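Local structure of putative exported protein (Peptoclostridium difficile, 5TTA) at residues Glu76-Ala81 against Glu227-Ser232; Leu80-Asp83 against Lys87-Glu90; Val104-Phe109 against Val114-Val119. The protein is of unknown function, a putative exported alpha/beta protein whose DUF5780 family belongs to the E-set clan of beta-sandwich-like domains. One frame throughout, in Å; residues are numbered along the deposited sequence.

Contact 1 (Glu76-Ala81 against Glu227-Ser232); sequences EITCLA and ENWLKS
Trp229 reaches from helix 226-233 to strand 72-82 and sets the six-membered half of its indole against Thr78 and Leu80. Its CG stands opposite the backbone N (chi1 174°), and the ring is turned nearly square to the CA-CB-CG plane (chi2 91°), which brings CH2 up to the strand. There Leu80 comes from the opposite direction: its CD1 lies 3.6 Å from Trp229 CH2 and is slanted to the ring, while CG of the same leucine touches that carbon too. The backbone carbonyl of Thr78 takes part as well, its O also 3.6 Å from Trp229 CH2.

Thr78 meets the neighbouring corner of the indole with its methyl, CG2 being 3.9 Å from Trp229 CZ3. Lying anti to the threonine's backbone N, CG2 faces the helix, where Leu230 CD1 approaches it at 4.2 Å. The hydroxyl is engaged elsewhere, by Tyr226 and Thr133, and the indole NE1 by Tyr246. No hydrogen bond crosses between strand and helix. The segment axes run 10.6 Å apart at their closest and only 15° from parallel, a spacing bridged by one large aromatic and a few aliphatic branches: alpha/beta packing, with a helix laid along one face of an antiparallel sheet.

Contact 2 (Leu80-Asp83 against Lys87-Glu90); sequences LAYD and KPLE
Asp83 and Lys87 close the end of the hairpin side by side, and the aspartate is the side chain to follow. Its CB lies 4.0 Å from Leu89 CD1, a methyl that also packs on the backbone N of Asp83. The next atom, CG, sits between the backbone N and the carbonyl carbon of its own residue (chi1 79°), which turns the carboxylate to the start of the returning segment. At the tip, OD1 accepts from Lys87 N at 3.0 Å, the donor standing well above the carboxylate plane, and takes a second bond from the backbone N of Asn85 within the turn. OD2 rests against Lys87 CB at 3.7 Å.

The backbones add Asp83 N to Lys87 O at 3.0 Å and Leu89 N to Ala81 O at 2.9 Å. Between these bonds Tyr82 and Pro88 form a non-hydrogen-bonded antiparallel pair, with Tyr82 CE2 3.7 Å from Pro88 CB. A water accepts from Ala81 N and lies 2.9 Å from Leu89 O, bridging the two where they make no direct bond.

Lys87 NZ pairs with Glu237 and stays 6.3 Å from Asp83 OD1. That oxygen accepts from two turn amides, and its negative charge would probably strengthen both bonds.

Contact 3 (Val104-Phe109 against Val114-Val119); sequences VGSVGF and VDYGIV
The Tyr116 ring is covered on one face by Ser106, whose CB lies 3.7 Å from the ring centroid and 19° off the normal in a CH-pi contact. Above the opposite face, displaced toward the rim, is the carbonyl O of Val114. The backbone of Val107 comes up to the edge, its carbonyl carbon 3.7 Å from Tyr116 CD2, while the carbonyl carbon of Phe109 approaches CE2 at a slant. Hence the tyrosine fits into the bend of segment 104-109, which passes around it from Ser106 to Phe109.

The second flat pair is Phe109 with Asp115. The phenyl and carboxylate planes are 31° apart, and Asp115 OD1 is over one face of the ring, off toward its rim; the shortest approach is Phe109 CE2 to Asp115 CG, at 3.5 Å. Because CG of the aspartate is opposite its backbone N, the carboxylate can reach both the ring and its own turn. OD1 accepts from Gly117 N at 2.8 Å, which makes an Asx turn, and this overlaps a type I beta turn running from Asp115 to Ile118. OD2 is taken up by the hydroxyl of Tyr55.

Where the two backbones meet, Tyr116 N donates to Gly108 O at 2.9 Å with a bent N-H...O angle of 139°. One water donates both to that carbonyl and to Asp115 OD1, joining the glycine to the Asx turn. Gly108 itself adopts a backbone conformation of positive phi. Next to it, Phe109 CA points a C-H at Val114 O from 3.3 Å. Within the turn, Gly117 O is held by both Trp57 and Gln196.

In the fold
Contacts 1 and 2 grow from one strand, 72-82, and share Leu80 and Ala81; their centres are about 12 Å apart. The first covers a face of the antiparallel sheet with a helix that returns from far along the chain, whereas the second folds the strand's end back on strand 88-89, a local hairpin neighbour in that sheet. Contact 3 ties together a long loop between strands 96-98 and 121-123, with its centre about 33 Å from that of contact 1 and about 28 Å from that of contact 2. In sequence it follows contact 2 and is nested inside the span that contact 1 closes. Contacts 1 and 3 lie on opposite sides of the chain's centre.

Contact 1 (Glu76-Ala81 against Glu227-Ser232)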
# COMPACT_ATOMS: atom_id res chain seq x y z
N GLU A 76 5.02 -17.45 -10.98
CA GLU A 76 3.88 -17.66 -11.86
C GLU A 76 3.81 -19.15 -12.13
O GLU A 76 4.80 -19.75 -12.58
CB GLU A 76 4.00 -16.86 -13.16
CG GLU A 76 4.07 -15.37 -12.91
CD GLU A 76 4.18 -14.52 -14.17
OE1 GLU A 76 4.23 -13.28 -14.03
OE2 GLU A 76 4.20 -15.09 -15.29
N ILE A 77 2.66 -19.75 -11.86
CA ILE A 77 2.47 -21.19 -12.01
C ILE A 77 1.20 -21.42 -12.80
O ILE A 77 0.13 -20.94 -12.41
CB ILE A 77 2.40 -21.91 -10.64
CG1 ILE A 77 3.76 -21.86 -9.95
CG2 ILE A 77 1.96 -23.34 -10.84
CD1 ILE A 77 3.75 -22.51 -8.55
N THR A 78 1.31 -22.15 -13.92
CA THR A 78 0.16 -22.36 -14.79
C THR A 78 -0.39 -23.75 -14.56
O THR A 78 0.36 -24.72 -14.47
CB THR A 78 0.53 -22.19 -16.27
OG1 THR A 78 0.94 -20.84 -16.51
CG2 THR A 78 -0.67 -22.50 -17.18
N CYS A 79 -1.72 -23.85 -14.46
CA CYS A 79 -2.40 -25.12 -14.29
C CYS A 79 -3.36 -25.40 -15.45
O CYS A 79 -3.90 -24.47 -16.06
CB CYS A 79 -3.22 -25.18 -13.01
SG CYS A 79 -2.22 -24.98 -11.49
N LEU A 80 -3.57 -26.68 -15.67
CA LEU A 80 -4.46 -27.27 -16.66
C LEU A 80 -5.26 -28.34 -15.95
O LEU A 80 -4.79 -28.94 -14.99
CB LEU A 80 -3.67 -27.90 -17.82
CG LEU A 80 -2.77 -26.90 -18.55
CD1 LEU A 80 -1.91 -27.68 -19.59
CD2 LEU A 80 -3.61 -25.88 -19.27
N ALA A 81 -6.50 -28.55 -16.41
CA ALA A 81 -7.41 -29.46 -15.72
C ALA A 81 -7.97 -30.49 -16.69
O ALA A 81 -8.21 -30.19 -17.86
CB ALA A 81 -8.58 -28.68 -15.07
N GLU A 227 7.05 -22.89 -22.67
CA GLU A 227 6.21 -22.71 -23.85
C GLU A 227 5.88 -24.05 -24.49
O GLU A 227 4.74 -24.29 -24.90
CB GLU A 227 6.87 -21.76 -24.86
CG GLU A 227 6.74 -20.29 -24.50
CD GLU A 227 5.30 -19.86 -24.21
OE1 GLU A 227 5.09 -19.04 -23.28
OE2 GLU A 227 4.37 -20.32 -24.91
N ASN A 228 6.87 -24.95 -24.53
CA ASN A 228 6.66 -26.30 -25.07
C ASN A 228 5.62 -27.05 -24.27
O ASN A 228 4.77 -27.75 -24.83
CB ASN A 228 7.97 -27.10 -25.07
CG ASN A 228 9.01 -26.56 -26.03
OD1 ASN A 228 8.69 -25.85 -26.98
ND2 ASN A 228 10.27 -26.90 -25.77
N TRP A 229 5.70 -26.95 -22.94
CA TRP A 229 4.75 -27.64 -22.08
C TRP A 229 3.33 -27.16 -22.37
O TRP A 229 2.41 -27.96 -22.58
CB TRP A 229 5.13 -27.41 -20.61
CG TRP A 229 4.17 -27.95 -19.59
CD1 TRP A 229 4.19 -29.19 -19.01
CD2 TRP A 229 3.05 -27.26 -19.03
NE1 TRP A 229 3.14 -29.31 -18.13
CE2 TRP A 229 2.43 -28.14 -18.11
CE3 TRP A 229 2.52 -25.96 -19.19
CZ2 TRP A 229 1.31 -27.77 -17.35
CZ3 TRP A 229 1.41 -25.60 -18.46
CH2 TRP A 229 0.81 -26.50 -17.54
N LEU A 230 3.14 -25.84 -22.41
CA LEU A 230 1.82 -25.30 -22.68
C LEU A 230 1.31 -25.76 -24.04
O LEU A 230 0.16 -26.17 -24.18
CB LEU A 230 1.87 -23.78 -22.60
CG LEU A 230 0.53 -23.06 -22.59
CD1 LEU A 230 -0.23 -23.38 -21.29
CD2 LEU A 230 0.71 -21.55 -22.76
N LYS A 231 2.18 -25.75 -25.06
CA LYS A 231 1.74 -26.16 -26.38
C LYS A 231 1.40 -27.65 -26.42
O LYS A 231 0.42 -28.05 -27.07
CB LYS A 231 2.81 -25.80 -27.42
CG LYS A 231 2.45 -26.14 -28.88
CD LYS A 231 1.04 -25.67 -29.24
CE LYS A 231 0.88 -24.15 -29.16
NZ LYS A 231 -0.43 -23.69 -29.69
N SER A 232 2.16 -28.49 -25.71
CA SER A 232 1.89 -29.92 -25.72
C SER A 232 0.58 -30.28 -25.02
O SER A 232 -0.09 -31.24 -25.42
CB SER A 232 3.03 -30.67 -25.05
OG SER A 232 4.23 -30.50 -25.78

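Contact 2 (Leu80-Asp83 against Lys87-Glu90)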
# COMPACT_ATOMS: atom_id res chain seq x y z
N LEU A 80 -3.57 -26.68 -15.67
CA LEU A 80 -4.46 -27.27 -16.66
C LEU A 80 -5.26 -28.34 -15.95
O LEU A 80 -4.79 -28.94 -14.99
CB LEU A 80 -3.67 -27.90 -17.82
CG LEU A 80 -2.77 -26.90 -18.55
CD1 LEU A 80 -1.91 -27.68 -19.59
CD2 LEU A 80 -3.61 -25.88 -19.27
N ALA A 81 -6.50 -28.55 -16.41
CA ALA A 81 -7.41 -29.46 -15.72
C ALA A 81 -7.97 -30.49 -16.69
O ALA A 81 -8.21 -30.19 -17.86
CB ALA A 81 -8.58 -28.68 -15.07
N TYR A 82 -8.21 -31.71 -16.19
CA TYR A 82 -8.66 -32.84 -16.99
C TYR A 82 -9.73 -33.60 -16.24
O TYR A 82 -9.64 -33.74 -15.01
CB TYR A 82 -7.48 -33.80 -17.32
CG TYR A 82 -6.52 -33.12 -18.24
CD1 TYR A 82 -5.54 -32.26 -17.74
CD2 TYR A 82 -6.63 -33.30 -19.62
CE1 TYR A 82 -4.69 -31.58 -18.61
CE2 TYR A 82 -5.79 -32.64 -20.47
CZ TYR A 82 -4.83 -31.80 -19.98
OH TYR A 82 -4.02 -31.16 -20.87
N ASP A 83 -10.70 -34.14 -16.98
CA ASP A 83 -11.70 -35.04 -16.39
C ASP A 83 -11.12 -36.44 -16.20
O ASP A 83 -9.95 -36.72 -16.51
CB ASP A 83 -13.00 -35.05 -17.21
CG ASP A 83 -12.95 -35.92 -18.49
OD1 ASP A 83 -11.93 -36.59 -18.79
OD2 ASP A 83 -13.96 -35.92 -19.21
N LYS A 87 -9.81 -36.01 -20.87
CA LYS A 87 -10.22 -34.89 -21.71
C LYS A 87 -9.94 -33.55 -21.02
O LYS A 87 -10.20 -33.40 -19.82
CB LYS A 87 -11.72 -34.98 -22.04
CG LYS A 87 -12.16 -36.31 -22.67
CD LYS A 87 -11.77 -36.40 -24.15
CE LYS A 87 -12.72 -37.32 -24.92
NZ LYS A 87 -12.44 -38.76 -24.67
N PRO A 88 -9.43 -32.57 -21.74
CA PRO A 88 -9.16 -31.26 -21.13
C PRO A 88 -10.44 -30.48 -20.84
O PRO A 88 -11.41 -30.52 -21.60
CB PRO A 88 -8.30 -30.55 -22.19
CG PRO A 88 -8.76 -31.17 -23.51
CD PRO A 88 -9.11 -32.61 -23.19
N LEU A 89 -10.41 -29.72 -19.75
CA LEU A 89 -11.58 -28.97 -19.28
C LEU A 89 -11.30 -27.48 -19.31
O LEU A 89 -10.24 -27.03 -18.86
CB LEU A 89 -11.97 -29.38 -17.85
CG LEU A 89 -12.43 -30.83 -17.71
CD1 LEU A 89 -12.52 -31.19 -16.22
CD2 LEU A 89 -13.76 -30.99 -18.38
N GLU A 90 -12.27 -26.71 -19.82
CA GLU A 90 -12.25 -25.26 -19.67
C GLU A 90 -12.95 -24.90 -18.37
O GLU A 90 -14.11 -25.30 -18.16
CB GLU A 90 -12.96 -24.56 -20.83
CG GLU A 90 -12.26 -24.68 -22.15
CD GLU A 90 -12.98 -23.90 -23.23
OE1 GLU A 90 -12.64 -22.71 -23.43
OE2 GLU A 90 -13.88 -24.47 -23.87
O HOH W 1 -7.43 -27.56 -19.08

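Contact 3 (Val104-Phe109 against Val114-Val119)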
# COMPACT_ATOMS: atom_id res chain seq x y z
N VAL A 104 -21.52 -12.65 -2.65
CA VAL A 104 -20.46 -13.26 -3.45
C VAL A 104 -19.16 -13.23 -2.66
O VAL A 104 -18.75 -12.18 -2.16
CB VAL A 104 -20.30 -12.54 -4.80
CG1 VAL A 104 -19.15 -13.17 -5.64
CG2 VAL A 104 -21.63 -12.54 -5.55
N GLY A 105 -18.51 -14.39 -2.54
CA GLY A 105 -17.18 -14.44 -1.98
C GLY A 105 -17.10 -14.32 -0.48
O GLY A 105 -16.01 -14.06 0.04
N SER A 106 -18.20 -14.50 0.23
CA SER A 106 -18.16 -14.44 1.69
C SER A 106 -18.14 -15.84 2.29
O SER A 106 -18.41 -16.84 1.62
CB SER A 106 -19.35 -13.63 2.22
OG SER A 106 -19.05 -12.25 2.23
N VAL A 107 -17.81 -15.88 3.57
CA VAL A 107 -17.73 -17.12 4.33
C VAL A 107 -18.25 -16.84 5.74
O VAL A 107 -18.09 -15.73 6.26
CB VAL A 107 -16.29 -17.66 4.37
CG1 VAL A 107 -15.41 -16.75 5.21
CG2 VAL A 107 -16.26 -19.10 4.86
N GLY A 108 -18.86 -17.85 6.34
CA GLY A 108 -19.47 -17.70 7.65
C GLY A 108 -20.97 -17.55 7.50
O GLY A 108 -21.58 -18.26 6.69
N PHE A 109 -21.57 -16.64 8.25
CA PHE A 109 -23.00 -16.35 8.19
C PHE A 109 -23.20 -14.86 7.95
O PHE A 109 -22.42 -14.02 8.41
CB PHE A 109 -23.73 -16.76 9.49
CG PHE A 109 -23.88 -18.24 9.66
CD1 PHE A 109 -22.85 -18.99 10.20
CD2 PHE A 109 -25.02 -18.88 9.23
CE1 PHE A 109 -22.97 -20.36 10.33
CE2 PHE A 109 -25.15 -20.25 9.35
CZ PHE A 109 -24.13 -20.99 9.91
N VAL A 114 -28.06 -15.95 7.10
CA VAL A 114 -27.92 -16.79 5.91
C VAL A 114 -26.58 -17.49 5.95
O VAL A 114 -25.55 -16.85 6.21
CB VAL A 114 -28.07 -15.96 4.63
CG1 VAL A 114 -27.48 -16.71 3.39
CG2 VAL A 114 -29.53 -15.60 4.39
N ASP A 115 -26.58 -18.79 5.69
CA ASP A 115 -25.36 -19.59 5.71
C ASP A 115 -24.59 -19.42 4.40
O ASP A 115 -25.01 -19.93 3.36
CB ASP A 115 -25.72 -21.06 5.94
CG ASP A 115 -24.52 -21.90 6.31
OD1 ASP A 115 -23.38 -21.45 6.06
OD2 ASP A 115 -24.72 -23.01 6.86
N TYR A 116 -23.45 -18.72 4.47
CA TYR A 116 -22.56 -18.56 3.31
C TYR A 116 -21.82 -19.84 2.96
O TYR A 116 -21.30 -19.96 1.84
CB TYR A 116 -21.50 -17.48 3.59
CG TYR A 116 -22.02 -16.07 3.76
CD1 TYR A 116 -23.09 -15.58 3.01
CD2 TYR A 116 -21.41 -15.20 4.66
CE1 TYR A 116 -23.54 -14.28 3.16
CE2 TYR A 116 -21.85 -13.90 4.82
CZ TYR A 116 -22.90 -13.44 4.06
OH TYR A 116 -23.32 -12.14 4.24
N GLY A 117 -21.73 -20.79 3.90
CA GLY A 117 -21.06 -22.04 3.61
C GLY A 117 -21.73 -22.82 2.49
O GLY A 117 -21.06 -23.58 1.79
N ILE A 118 -23.03 -22.62 2.30
CA ILE A 118 -23.80 -23.32 1.28
C ILE A 118 -23.65 -22.55 -0.04
O ILE A 118 -24.11 -21.42 -0.18
CB ILE A 118 -25.26 -23.45 1.70
CG1 ILE A 118 -25.36 -24.37 2.92
CG2 ILE A 118 -26.11 -23.99 0.57
CD1 ILE A 118 -26.70 -24.36 3.61
N VAL A 119 -22.99 -23.17 -1.01
CA VAL A 119 -22.65 -22.49 -2.25
C VAL A 119 -23.76 -22.79 -3.24
O VAL A 119 -23.91 -23.94 -3.68
CB VAL A 119 -21.27 -22.93 -2.76
CG1 VAL A 119 -20.91 -22.25 -4.08
CG2 VAL A 119 -20.22 -22.63 -1.68
O HOH W 2 -21.01 -21.11 7.25